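Local coordinates for putative oxidoreductase FAD-binding subunit (Sulfolobus tokodaii, PDB 4ZOH), which binds FAD and probably passes electrons through it as the flavoprotein subunit of a molybdopterin-dependent oxidoreductase of the CO dehydrogenase type, at residues D26-P29 against S35-P38. Sequence-based numbering, arbitrary orientation.
With FAD (flavin-adenine dinucleotide), chain H.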
loop_
_atom_site.group_PDB
_atom_site.type_symbol
_atom_site.label_atom_id
_atom_site.label_comp_id
_atom_site.label_asym_id
_atom_site.label_seq_id
_atom_site.Cartn_x
_atom_site.Cartn_y
_atom_site.Cartn_z
ATOM N N ASP B 26 -27.964 -16.137 30.090
ATOM C CA ASP B 26 -26.587 -16.364 29.715
ATOM C C ASP B 26 -25.895 -15.114 29.137
ATOM O O ASP B 26 -24.858 -15.201 28.501
ATOM C CB ASP B 26 -26.553 -17.508 28.748
ATOM C CG ASP B 26 -26.982 -17.087 27.439
ATOM O OD1 ASP B 26 -27.984 -16.331 27.336
ATOM O OD2 ASP B 26 -26.265 -17.444 26.509
ATOM N N ALA B 27 -26.496 -13.962 29.350
ATOM C CA ALA B 27 -25.853 -12.689 29.137
ATOM C C ALA B 27 -24.886 -12.436 30.298
ATOM O O ALA B 27 -25.196 -12.785 31.421
ATOM C CB ALA B 27 -26.883 -11.591 29.075
ATOM N N ARG B 28 -23.723 -11.865 30.024
ATOM C CA ARG B 28 -22.709 -11.568 31.067
ATOM C C ARG B 28 -22.559 -10.051 31.182
ATOM O O ARG B 28 -22.478 -9.366 30.155
ATOM C CB ARG B 28 -21.349 -12.227 30.710
ATOM C CG ARG B 28 -21.262 -13.732 30.958
ATOM C CD ARG B 28 -21.114 -13.978 32.452
ATOM N NE ARG B 28 -21.942 -15.077 32.924
ATOM C CZ ARG B 28 -21.470 -16.271 33.306
ATOM N NH1 ARG B 28 -20.165 -16.527 33.277
ATOM N NH2 ARG B 28 -22.297 -17.225 33.735
ATOM N N PRO B 29 -22.529 -9.501 32.414
ATOM C CA PRO B 29 -22.221 -8.080 32.477
ATOM C C PRO B 29 -20.717 -7.781 32.313
ATOM O O PRO B 29 -19.868 -8.646 32.637
ATOM C CB PRO B 29 -22.674 -7.699 33.875
ATOM C CG PRO B 29 -22.490 -8.943 34.659
ATOM C CD PRO B 29 -22.879 -10.046 33.740
ATOM N N SER B 35 -11.053 -9.847 32.909
ATOM C CA SER B 35 -11.161 -11.271 32.978
ATOM C C SER B 35 -12.189 -11.727 31.968
ATOM O O SER B 35 -11.955 -12.728 31.301
ATOM C CB SER B 35 -11.526 -11.739 34.422
ATOM O OG SER B 35 -10.385 -11.596 35.267
ATOM N N LEU B 36 -13.288 -10.983 31.806
ATOM C CA LEU B 36 -14.276 -11.349 30.782
ATOM C C LEU B 36 -13.693 -11.311 29.333
ATOM O O LEU B 36 -13.805 -12.261 28.576
ATOM C CB LEU B 36 -15.529 -10.517 30.921
ATOM C CG LEU B 36 -16.717 -10.747 29.962
ATOM C CD1 LEU B 36 -17.443 -12.093 30.126
ATOM C CD2 LEU B 36 -17.673 -9.568 30.185
ATOM N N ILE B 37 -13.023 -10.222 28.971
ATOM C CA ILE B 37 -12.581 -10.081 27.573
ATOM C C ILE B 37 -11.507 -11.122 27.221
ATOM O O ILE B 37 -11.618 -11.760 26.181
ATOM C CB ILE B 37 -12.241 -8.638 27.204
ATOM C CG1 ILE B 37 -13.540 -7.830 27.169
ATOM C CG2 ILE B 37 -11.639 -8.559 25.804
ATOM C CD1 ILE B 37 -13.335 -6.319 27.234
ATOM N N PRO B 38 -10.513 -11.351 28.121
ATOM C CA PRO B 38 -9.523 -12.392 27.820
ATOM C C PRO B 38 -10.191 -13.778 27.584
ATOM O O PRO B 38 -9.754 -14.526 26.721
ATOM C CB PRO B 38 -8.603 -12.368 29.070
ATOM C CG PRO B 38 -8.739 -10.932 29.573
ATOM C CD PRO B 38 -10.168 -10.595 29.357
HETATM P PA FAD H . -14.762 -8.304 34.161
HETATM O O1A FAD H . -13.716 -8.996 33.354
HETATM O O2A FAD H . -15.563 -7.206 33.605
HETATM O O5B FAD H . -15.796 -9.353 34.683
HETATM C C5B FAD H . -15.329 -10.610 35.261
HETATM C C4B FAD H . -16.619 -11.507 35.686
HETATM O O4B FAD H . -17.519 -10.804 36.633
HETATM C C3B FAD H . -17.479 -11.716 34.446
HETATM O O3B FAD H . -18.006 -13.020 34.471
HETATM C C2B FAD H . -18.574 -10.626 34.520
HETATM O O2B FAD H . -19.787 -10.960 33.833
HETATM C C1B FAD H . -18.855 -10.573 35.982
HETATM N N9A FAD H . -19.051 -9.300 36.665
HETATM C C8A FAD H . -18.333 -8.182 36.575
HETATM N N7A FAD H . -18.811 -7.275 37.458
HETATM C C5A FAD H . -19.846 -7.854 38.113
HETATM C C6A FAD H . -20.717 -7.434 39.141
HETATM N N6A FAD H . -20.546 -6.214 39.643
HETATM N N1A FAD H . -21.681 -8.264 39.580
HETATM C C2A FAD H . -21.802 -9.534 39.114
HETATM N N3A FAD H . -20.996 -9.955 38.134
HETATM C C4A FAD H . -20.004 -9.143 37.617
HETATM N N1 FAD H . -6.112 -10.431 39.177
HETATM C C2 FAD H . -5.498 -10.670 40.403
HETATM O O2 FAD H . -6.187 -10.849 41.386
HETATM N N3 FAD H . -4.140 -10.699 40.514
HETATM C C4 FAD H . -3.352 -10.520 39.427
HETATM O O4 FAD H . -2.128 -10.509 39.593
HETATM C C4X FAD H . -3.958 -10.310 38.170
HETATM N N5 FAD H . -3.159 -10.121 37.063
HETATM C C5X FAD H . -3.788 -9.933 35.796
HETATM C C6 FAD H . -2.971 -9.807 34.678
HETATM C C7 FAD H . -3.547 -9.588 33.417
HETATM C C7M FAD H . -2.575 -9.452 32.224
HETATM C C8 FAD H . -4.950 -9.533 33.283
HETATM C C8M FAD H . -5.662 -9.329 31.919
HETATM C C9 FAD H . -5.779 -9.712 34.406
HETATM C C9A FAD H . -5.194 -9.890 35.663
HETATM N N10 FAD H . -5.983 -10.070 36.821
HETATM C C10 FAD H . -5.335 -10.267 38.055
HETATM C "C1'" FAD H . -7.441 -10.056 36.780
HETATM C "C2'" FAD H . -7.990 -8.625 36.939
HETATM O "O2'" FAD H . -7.821 -8.237 38.318
HETATM C "C3'" FAD H . -9.469 -8.496 36.480
HETATM O "O3'" FAD H . -9.707 -7.091 36.367
HETATM C "C4'" FAD H . -10.467 -9.087 37.462
HETATM O "O4'" FAD H . -10.090 -10.439 37.724
HETATM C "C5'" FAD H . -11.913 -9.049 36.921
HETATM O "O5'" FAD H . -12.397 -7.708 37.193
HETATM P P FAD H . -13.008 -6.842 36.026
HETATM O O1P FAD H . -13.657 -5.644 36.638
HETATM O O2P FAD H . -11.994 -6.597 34.975
HETATM O O3P FAD H . -14.132 -7.854 35.571
#
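Leu36 reaches across to Arg28 and Pro29 from the first turn of helix 36-41, within the beta-alpha-beta unit formed by strand 28-30, this helix and strand 49-52. The unit belongs to the FAD-binding domain of the molybdopterin dehydrogenase flavoproteins, and the loop between strand and helix, with the helix N-terminus, holds the dinucleotide. Leu36 CB lies 3.4 Å from FAD O1A, already against the phosphate. From there CG stands anti to the backbone N (chi1 -179°), which sends the two methyls on toward the strand. CD1 meets the aliphatic root of the arginine, 4.0 Å from Arg28 CB, while CD2 rests on the backbone, 3.4 Å from Pro29 O. The same side chain also packs on Leu30 and Ile50, so it joins helix 36-41 to strands 28-30 and 49-52.

Arg28 starts out toward the helix and then turns off. The bend at chi2 sets CD beside the ribose, 3.6 Å from FAD O2B and also near O3B, and chi3 then sends NE and the guanidinium on from there. The Pro29 ring lies against the adenosine part, CG and CD close to O2B and CG also near the adenine carbon C4A, and its carbonyl O accepts a hydrogen bond from the O2B hydroxyl. Pro29 O thus has a ribose hydroxyl and a leucine methyl as neighbours.

At the start of the helix, the amides of Ser35 and Leu36 both donate to FAD O1A, and the helix dipole would probably help to stabilise the phosphate's negative charge. Gly33 and His34 add further backbone N-H groups to the cofactor. Ser35 OG and the ribityl hydroxyl O4' of FAD share a hydrogen bond of 2.7 Å. The bond from Leu36 N to FAD O1A is nearly straight, 2.6 Å long with an N-H...O angle of 176°.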